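Pre-mRNA-splicing factor SAD1 (Saccharomyces cerevisiae, PDB 4MSX) promotes assembly of newly synthesized U4 snRNA into the U4/U6 snRNP and is required for pre-mRNA splicing, having a deubiquitinase-like fold but no catalytic activity. Local coordinates at residues R226-I229 with C230-I234; Y252-R256 with E257-L261; L268-L271 with W272-K276. One frame throughout, in Å; residues are numbered along the deposited sequence. Where two conformers were deposited one is given.

Overall arrangement
The three contacts follow one another along the chain inside the ubiquitin-specific-protease range, far from the zinc site. Interaction 1 lies on helix 222-234, interaction 2 at the C-terminal end of helix 247-256 and in the loop beyond it, and interaction 3 on helix 266-280. Their centres are about 18 Å (1 and 2), 16 Å (1 and 3) and 12 Å (2 and 3) apart. Interactions 1 and 2 meet where Arg226 packs on Tyr252; interactions 2 and 3 meet through the Glu257-Lys276 salt bridge and through Leu253 and Leu259 against Phe269 and Trp272. Together they form part of a helical bundle, consistent with the thumb of the USP fold.

Interaction 1: R226-I229 with C230-I234; sequences RLSI and CVKKI
Ile229 lays its CG2 methyl along the aliphatic chain of Lys233, one helical turn further on, with Ile229 CG2 3.8 Å from Lys233 CE. The two side chains run side by side and point the same way. The branching of Ile229 explains the overlap: CG1 stands beside the backbone N (chi1 -70°), which turns CG2 anti to that N and toward the next turn. Lys233 is extended beyond CG, and its ammonium group goes on to a salt bridge with Asp77.

Lys232 keeps still closer to the backbone, its CG 3.1 Å from Ser228 O, the carbonyl that also accepts Lys232 N at 2.9 Å. Bent at its last torsion, the chain delivers NZ to the carbonyls of Phe212 and Asn215, whose oxygens accept hydrogen bonds from the ammonium of this buried side chain. Ser228 OG bonds back to Lys225 O. On the apolar side Leu227 CD1 lies 4.3 Å from Val231 CG2, a loose contact one turn apart. Regular helical bonds underlie all of this, such as Val231 N to Leu227 O at 3.0 Å.

Helix 222-234 is thereby wedged among its neighbours: Leu227 and Val231 face helices 189-203 and 206-214, Cys230 rests on Phe249 of helix 247-256, and Arg226 reaches that same helix through its salt bridge with Asp248.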
loop_
_atom_site.group_PDB
_atom_site.type_symbol
_atom_site.label_atom_id
_atom_site.label_comp_id
_atom_site.label_asym_id
_atom_site.label_seq_id
_atom_site.Cartn_x
_atom_site.Cartn_y
_atom_site.Cartn_z
ATOM N N ARG A 226 -5.415 12.082 0.764
ATOM C CA ARG A 226 -4.628 11.376 1.756
ATOM C C ARG A 226 -3.954 10.137 1.135
ATOM O O ARG A 226 -2.822 9.818 1.447
ATOM C CB ARG A 226 -5.528 10.938 2.918
ATOM C CG ARG A 226 -5.843 12.085 3.916
ATOM C CD ARG A 226 -6.884 11.470 4.847
ATOM N NE ARG A 226 -7.293 12.268 5.991
ATOM C CZ ARG A 226 -6.863 12.070 7.242
ATOM N NH1 ARG A 226 -5.923 11.156 7.555
ATOM N NH2 ARG A 226 -7.360 12.823 8.180
ATOM N N LEU A 227 -4.662 9.458 0.248
ATOM C CA LEU A 227 -4.126 8.212 -0.308
ATOM C C LEU A 227 -2.907 8.606 -1.194
ATOM O O LEU A 227 -1.873 7.916 -1.249
ATOM C CB LEU A 227 -5.214 7.519 -1.139
ATOM C CG LEU A 227 -4.712 6.324 -1.976
ATOM C CD1 LEU A 227 -4.046 5.294 -1.075
ATOM C CD2 LEU A 227 -5.889 5.700 -2.738
ATOM N N SER A 228 -3.048 9.717 -1.905
ATOM C CA SER A 228 -1.960 10.115 -2.826
ATOM C C SER A 228 -0.714 10.429 -2.007
ATOM O O SER A 228 0.443 10.133 -2.425
ATOM C CB SER A 228 -2.351 11.338 -3.719
ATOM O OG SER A 228 -2.444 12.538 -2.955
ATOM N N ILE A 229 -0.909 11.046 -0.831
ATOM C CA ILE A 229 0.250 11.327 -0.017
ATOM C C ILE A 229 0.913 10.029 0.514
ATOM O O ILE A 229 2.134 9.975 0.619
ATOM C CB ILE A 229 -0.102 12.388 1.107
ATOM C CG1 ILE A 229 -0.328 13.763 0.407
ATOM C CG2 ILE A 229 0.979 12.423 2.169
ATOM C CD1 ILE A 229 -1.063 14.786 1.228
ATOM N N CYS A 230 0.123 9.012 0.908
ATOM C CA CYS A 230 0.731 7.729 1.315
ATOM C C CYS A 230 1.625 7.174 0.186
ATOM O O CYS A 230 2.747 6.681 0.431
ATOM C CB CYS A 230 -0.362 6.683 1.584
ATOM S SG CYS A 230 -1.320 7.113 3.124
ATOM N N VAL A 231 1.078 7.187 -1.032
ATOM C CA VAL A 231 1.802 6.599 -2.198
ATOM C C VAL A 231 3.071 7.426 -2.446
ATOM O O VAL A 231 4.145 6.872 -2.642
ATOM C CB VAL A 231 0.915 6.544 -3.470
ATOM C CG1 VAL A 231 1.764 6.073 -4.697
ATOM C CG2 VAL A 231 -0.307 5.626 -3.230
ATOM N N LYS A 232 2.955 8.757 -2.351
ATOM C CA LYS A 232 4.162 9.601 -2.501
ATOM C C LYS A 232 5.231 9.328 -1.444
ATOM O O LYS A 232 6.449 9.350 -1.747
ATOM C CB LYS A 232 3.791 11.082 -2.472
ATOM C CG LYS A 232 2.950 11.514 -3.710
ATOM C CD LYS A 232 2.360 12.928 -3.391
ATOM C CE LYS A 232 1.324 13.406 -4.369
ATOM N NZ LYS A 232 1.963 13.686 -5.620
ATOM N N LYS A 233 4.816 9.053 -0.200
ATOM C CA LYS A 233 5.815 8.721 0.808
ATOM C C LYS A 233 6.385 7.359 0.612
ATOM O O LYS A 233 7.565 7.145 0.915
ATOM C CB LYS A 233 5.176 8.789 2.242
ATOM C CG LYS A 233 4.895 10.259 2.631
ATOM C CD LYS A 233 4.052 10.347 3.953
ATOM C CE LYS A 233 3.972 11.832 4.397
ATOM N NZ LYS A 233 3.049 11.888 5.661
ATOM N N ILE A 234 5.544 6.385 0.181
ATOM C CA ILE A 234 6.071 5.016 -0.000
ATOM C C ILE A 234 7.285 5.029 -0.950
ATOM O O ILE A 234 8.241 4.239 -0.794
ATOM C CB ILE A 234 4.945 4.109 -0.536
ATOM C CG1 ILE A 234 4.013 3.750 0.661
ATOM C CG2 ILE A 234 5.506 2.847 -1.277
ATOM C CD1 ILE A 234 2.671 3.136 0.173
#

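Interaction 2: Y252-R256 with E257-L261; sequences YLKVR and EGLNL
The Tyr252 ring and the Glu257 carboxylate meet obliquely, their planes 64° apart, while Arg226 makes a cation-pi contact with the same ring. In the conformer of Arg256 described here, its CZ lies at the ring edge, in plane, and Tyr252 CE1 sits over the centre of one guanidinium face; NH1 is held by a salt bridge to Glu222 of helix 222-234. Tyr252 OH donates a short but geometrically weak hydrogen bond to Glu257 OE2 at 2.5 Å. The Glu257 chain, folded at chi2 (-73°), also brings its CG within 3.6 Å of Tyr252 CE2. The other carboxylate oxygen, OE1, pairs with Lys276, so the group is held from two sides.

Past Arg256 the chain turns back on the helix: Leu253 O accepts a straight bond from Leu259 N at 3.0 Å, with the donor above the carbonyl plane, and a weak one from Glu257 N. A water bridges Lys254 O and, weakly, Gly258 N. Leu253 CB and Leu259 CD2 close the apolar side at 4.0 Å.

This is a helix C-terminus turning at a glycine of positive phi (Gly258, 73°), with Leu253 O taking the amide beyond the glycine and Leu253 and Leu259 packed across the turn.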
loop_
_atom_site.group_PDB
_atom_site.type_symbol
_atom_site.label_atom_id
_atom_site.label_comp_id
_atom_site.label_asym_id
_atom_site.label_seq_id
_atom_site.Cartn_x
_atom_site.Cartn_y
_atom_site.Cartn_z
ATOM N N TYR A 252 -8.630 7.001 9.686
ATOM C CA TYR A 252 -9.496 7.930 8.986
ATOM C C TYR A 252 -10.526 7.192 8.110
ATOM O O TYR A 252 -11.718 7.586 7.980
ATOM C CB TYR A 252 -8.629 8.923 8.098
ATOM C CG TYR A 252 -9.416 9.598 7.010
ATOM C CD1 TYR A 252 -10.158 10.736 7.287
ATOM C CD2 TYR A 252 -9.430 9.120 5.709
ATOM C CE1 TYR A 252 -10.928 11.354 6.322
ATOM C CE2 TYR A 252 -10.206 9.739 4.716
ATOM C CZ TYR A 252 -10.958 10.858 5.053
ATOM O OH TYR A 252 -11.754 11.499 4.146
ATOM N N LEU A 253 -10.073 6.162 7.395
ATOM C CA LEU A 253 -11.028 5.425 6.585
ATOM C C LEU A 253 -12.225 4.868 7.433
ATOM O O LEU A 253 -13.333 4.816 6.965
ATOM C CB LEU A 253 -10.318 4.226 5.920
ATOM C CG LEU A 253 -9.168 4.647 4.984
ATOM C CD1 LEU A 253 -8.587 3.300 4.371
ATOM C CD2 LEU A 253 -9.666 5.570 3.838
ATOM N N LYS A 254 -11.935 4.422 8.630
ATOM C CA LYS A 254 -12.986 3.788 9.471
ATOM C C LYS A 254 -13.888 4.927 10.035
ATOM O O LYS A 254 -15.133 4.848 10.043
ATOM C CB LYS A 254 -12.357 3.021 10.632
ATOM C CG LYS A 254 -11.365 1.860 10.228
ATOM C CD LYS A 254 -11.263 0.747 11.310
ATOM C CE LYS A 254 -9.814 0.324 11.637
ATOM N NZ LYS A 254 -9.071 1.233 12.625
ATOM N N VAL A 255 -13.246 6.003 10.478
ATOM C CA VAL A 255 -14.001 7.104 11.163
ATOM C C VAL A 255 -14.802 7.950 10.174
ATOM O O VAL A 255 -15.956 8.306 10.417
ATOM C CB VAL A 255 -13.012 7.963 11.985
ATOM C CG1 VAL A 255 -13.664 9.294 12.510
ATOM C CG2 VAL A 255 -12.479 7.148 13.130
ATOM N N ARG A 256 -14.248 8.240 9.003
ATOM C CA ARG A 256 -14.927 9.159 8.124
ATOM C C ARG A 256 -15.344 8.571 6.778
ATOM O O ARG A 256 -16.175 9.155 6.090
ATOM C CB ARG A 256 -14.080 10.460 8.009
ATOM C CG ARG A 256 -14.320 11.392 9.230
ATOM C CD ARG A 256 -13.758 12.808 9.097
ATOM N NE ARG A 256 -12.379 12.896 9.590
ATOM C CZ ARG A 256 -11.459 13.736 9.124
ATOM N NH1 ARG A 256 -11.755 14.588 8.143
ATOM N NH2 ARG A 256 -10.229 13.726 9.638
ATOM N N GLU A 257 -14.792 7.408 6.379
ATOM C CA GLU A 257 -15.217 6.846 5.082
ATOM C C GLU A 257 -16.009 5.521 5.231
ATOM O O GLU A 257 -16.233 4.826 4.253
ATOM C CB GLU A 257 -14.013 6.617 4.170
ATOM C CG GLU A 257 -13.231 7.891 3.975
ATOM C CD GLU A 257 -13.942 8.935 3.055
ATOM O OE1 GLU A 257 -14.975 8.624 2.411
ATOM O OE2 GLU A 257 -13.429 10.066 2.954
ATOM N N GLY A 258 -16.392 5.174 6.454
ATOM C CA GLY A 258 -17.284 4.047 6.656
ATOM C C GLY A 258 -16.627 2.684 6.426
ATOM O O GLY A 258 -17.338 1.688 6.225
ATOM N N LEU A 259 -15.298 2.602 6.529
ATOM C CA LEU A 259 -14.630 1.282 6.433
ATOM C C LEU A 259 -14.950 0.515 7.741
ATOM O O LEU A 259 -14.474 0.887 8.834
ATOM C CB LEU A 259 -13.102 1.406 6.334
ATOM C CG LEU A 259 -12.353 0.051 6.315
ATOM C CD1 LEU A 259 -12.821 -0.813 5.084
ATOM C CD2 LEU A 259 -10.825 0.300 6.293
ATOM N N ASN A 260 -15.752 -0.523 7.626
ATOM C CA ASN A 260 -16.198 -1.240 8.857
ATOM C C ASN A 260 -16.312 -2.764 8.671
ATOM O O ASN A 260 -17.070 -3.422 9.367
ATOM C CB ASN A 260 -17.551 -0.694 9.343
ATOM C CG ASN A 260 -18.652 -0.810 8.282
ATOM O OD1 ASN A 260 -18.472 -1.418 7.214
ATOM N ND2 ASN A 260 -19.807 -0.217 8.576
ATOM N N LEU A 261 -15.519 -3.312 7.778
ATOM C CA LEU A 261 -15.500 -4.761 7.564
ATOM C C LEU A 261 -14.861 -5.442 8.755
ATOM O O LEU A 261 -13.797 -5.041 9.246
ATOM C CB LEU A 261 -14.661 -5.070 6.310
ATOM C CG LEU A 261 -15.135 -4.323 5.062
ATOM C CD1 LEU A 261 -14.178 -4.607 3.854
ATOM C CD2 LEU A 261 -16.565 -4.763 4.717
HETATM O O HOH W 1 -17.266 6.589 8.589
HETATM O O HOH W 2 -16.803 2.849 10.054
#

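Interaction 3: L268-L271 with W272-K276; sequences LFLL and WLFNK
This is an intrahelical contact between successive turns of helix 266-280, in which apolar side chains three and four residues apart pack on one another: Leu270 on Phe274, and Phe269 on both Trp272 and Leu273. Leu270 was modelled in two conformers; in the one described here its CD2 methyl stands over the face of the Phe274 ring, 4.0 Å from the ring centroid and 4° off the ring normal, a well-centred CH-pi contact. The two side chains approach from different directions: Leu270 CG is anti to its own backbone N, whereas Phe274 CG lies beside the N (chi1 -84°), swinging the ring back over the preceding turn. Backbone bonds hold the two residues in step, with Phe274 N 2.8 Å from Leu270 O.

Along another side of the helix, Phe269 CE1 is 4.2 Å from Trp272 CE3 and Phe269 CZ is 4.2 Å from Leu273 CD1, both meetings oblique. One face of the Trp272 indole also receives Lys276 CB, offset toward the rim. Asn275 folds back so that its amide carbon CG lies 3.4 Å from Leu271 O, while OD1 accepts a hydrogen bond from Trp321 NE1. Phe274 meets the same tryptophan edge-to-face. An alanine in place of Phe274 would remove the ring and is likely to leave the Leu270 methyl without its aromatic face and Trp321 without its T-shaped partner.

Around the helix, Phe269, Leu273 and Phe274 press on helix 189-203, Leu273 also reaches Phe223 of helix 222-234, Phe269 and Trp272 take Leu253 of helix 247-256, and Leu270 and Leu271 face Val322 and Trp321, just before strand 323-325.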
loop_
_atom_site.group_PDB
_atom_site.type_symbol
_atom_site.label_atom_id
_atom_site.label_comp_id
_atom_site.label_asym_id
_atom_site.label_seq_id
_atom_site.Cartn_x
_atom_site.Cartn_y
_atom_site.Cartn_z
ATOM N N LEU A 268 -10.302 -8.286 0.979
ATOM C CA LEU A 268 -11.468 -7.456 1.255
ATOM C C LEU A 268 -11.057 -5.967 1.239
ATOM O O LEU A 268 -11.782 -5.117 0.769
ATOM C CB LEU A 268 -12.019 -7.781 2.660
ATOM C CG LEU A 268 -12.687 -9.178 2.679
ATOM C CD1 LEU A 268 -13.079 -9.603 4.145
ATOM C CD2 LEU A 268 -13.913 -9.148 1.763
ATOM N N PHE A 269 -9.893 -5.676 1.782
ATOM C CA PHE A 269 -9.468 -4.276 1.836
ATOM C C PHE A 269 -9.059 -3.770 0.444
ATOM O O PHE A 269 -9.379 -2.647 0.084
ATOM C CB PHE A 269 -8.342 -4.083 2.836
ATOM C CG PHE A 269 -7.897 -2.626 2.972
ATOM C CD1 PHE A 269 -8.811 -1.638 3.367
ATOM C CD2 PHE A 269 -6.583 -2.248 2.669
ATOM C CE1 PHE A 269 -8.417 -0.291 3.477
ATOM C CE2 PHE A 269 -6.167 -0.881 2.792
ATOM C CZ PHE A 269 -7.085 0.072 3.207
ATOM N N LEU A 270 -8.381 -4.609 -0.349
ATOM C CA LEU A 270 -8.033 -4.215 -1.738
ATOM C C LEU A 270 -9.300 -3.893 -2.522
ATOM O O LEU A 270 -9.371 -2.882 -3.212
ATOM C CB LEU A 270 -7.275 -5.364 -2.433
ATOM C CG LEU A 270 -6.899 -4.969 -3.886
ATOM C CD1 LEU A 270 -5.556 -5.606 -4.273
ATOM C CD2 LEU A 270 -8.001 -5.388 -4.826
ATOM N N LEU A 271 -10.329 -4.741 -2.413
ATOM C CA LEU A 271 -11.567 -4.544 -3.177
ATOM C C LEU A 271 -12.233 -3.257 -2.671
ATOM O O LEU A 271 -12.763 -2.457 -3.446
ATOM C CB LEU A 271 -12.574 -5.687 -2.933
ATOM C CG LEU A 271 -12.109 -7.034 -3.584
ATOM C CD1 LEU A 271 -13.049 -8.187 -3.299
ATOM C CD2 LEU A 271 -11.981 -6.880 -5.103
ATOM N N TRP A 272 -12.292 -3.095 -1.353
ATOM C CA TRP A 272 -12.885 -1.853 -0.813
ATOM C C TRP A 272 -12.127 -0.607 -1.371
ATOM O O TRP A 272 -12.737 0.422 -1.748
ATOM C CB TRP A 272 -12.795 -1.850 0.742
ATOM C CG TRP A 272 -13.538 -0.709 1.383
ATOM C CD1 TRP A 272 -14.841 -0.724 1.881
ATOM C CD2 TRP A 272 -13.010 0.600 1.673
ATOM N NE1 TRP A 272 -15.144 0.529 2.437
ATOM C CE2 TRP A 272 -14.044 1.341 2.323
ATOM C CE3 TRP A 272 -11.771 1.220 1.438
ATOM C CZ2 TRP A 272 -13.883 2.677 2.695
ATOM C CZ3 TRP A 272 -11.610 2.583 1.844
ATOM C CH2 TRP A 272 -12.668 3.261 2.468
ATOM N N LEU A 273 -10.810 -0.671 -1.317
ATOM C CA LEU A 273 -9.975 0.487 -1.667
ATOM C C LEU A 273 -10.103 0.765 -3.194
ATOM O O LEU A 273 -10.248 1.922 -3.620
ATOM C CB LEU A 273 -8.507 0.221 -1.322
ATOM C CG LEU A 273 -7.670 1.492 -1.331
ATOM C CD1 LEU A 273 -8.066 2.443 -0.151
ATOM C CD2 LEU A 273 -6.186 1.147 -1.290
ATOM N N PHE A 274 -10.066 -0.281 -4.029
ATOM C CA PHE A 274 -10.296 -0.042 -5.487
ATOM C C PHE A 274 -11.664 0.582 -5.755
ATOM O O PHE A 274 -11.793 1.511 -6.575
ATOM C CB PHE A 274 -10.257 -1.332 -6.296
ATOM C CG PHE A 274 -8.872 -1.754 -6.689
ATOM C CD1 PHE A 274 -7.766 -1.294 -6.008
ATOM C CD2 PHE A 274 -8.677 -2.597 -7.764
ATOM C CE1 PHE A 274 -6.469 -1.680 -6.390
ATOM C CE2 PHE A 274 -7.393 -2.993 -8.147
ATOM C CZ PHE A 274 -6.300 -2.537 -7.460
ATOM N N ASN A 275 -12.704 0.098 -5.065
ATOM C CA ASN A 275 -14.016 0.674 -5.287
ATOM C C ASN A 275 -14.087 2.116 -4.781
ATOM O O ASN A 275 -14.776 2.964 -5.369
ATOM C CB ASN A 275 -15.145 -0.200 -4.707
ATOM C CG ASN A 275 -15.294 -1.561 -5.475
ATOM O OD1 ASN A 275 -15.089 -1.644 -6.704
ATOM N ND2 ASN A 275 -15.616 -2.624 -4.741
ATOM N N LYS A 276 -13.390 2.412 -3.692
ATOM C CA LYS A 276 -13.482 3.756 -3.125
ATOM C C LYS A 276 -12.709 4.745 -4.052
ATOM O O LYS A 276 -13.077 5.920 -4.213
ATOM C CB LYS A 276 -12.920 3.779 -1.715
ATOM C CG LYS A 276 -12.936 5.157 -1.035
ATOM C CD LYS A 276 -14.380 5.503 -0.707
ATOM C CE LYS A 276 -14.465 6.882 -0.150
ATOM N NZ LYS A 276 -15.793 7.170 0.428
#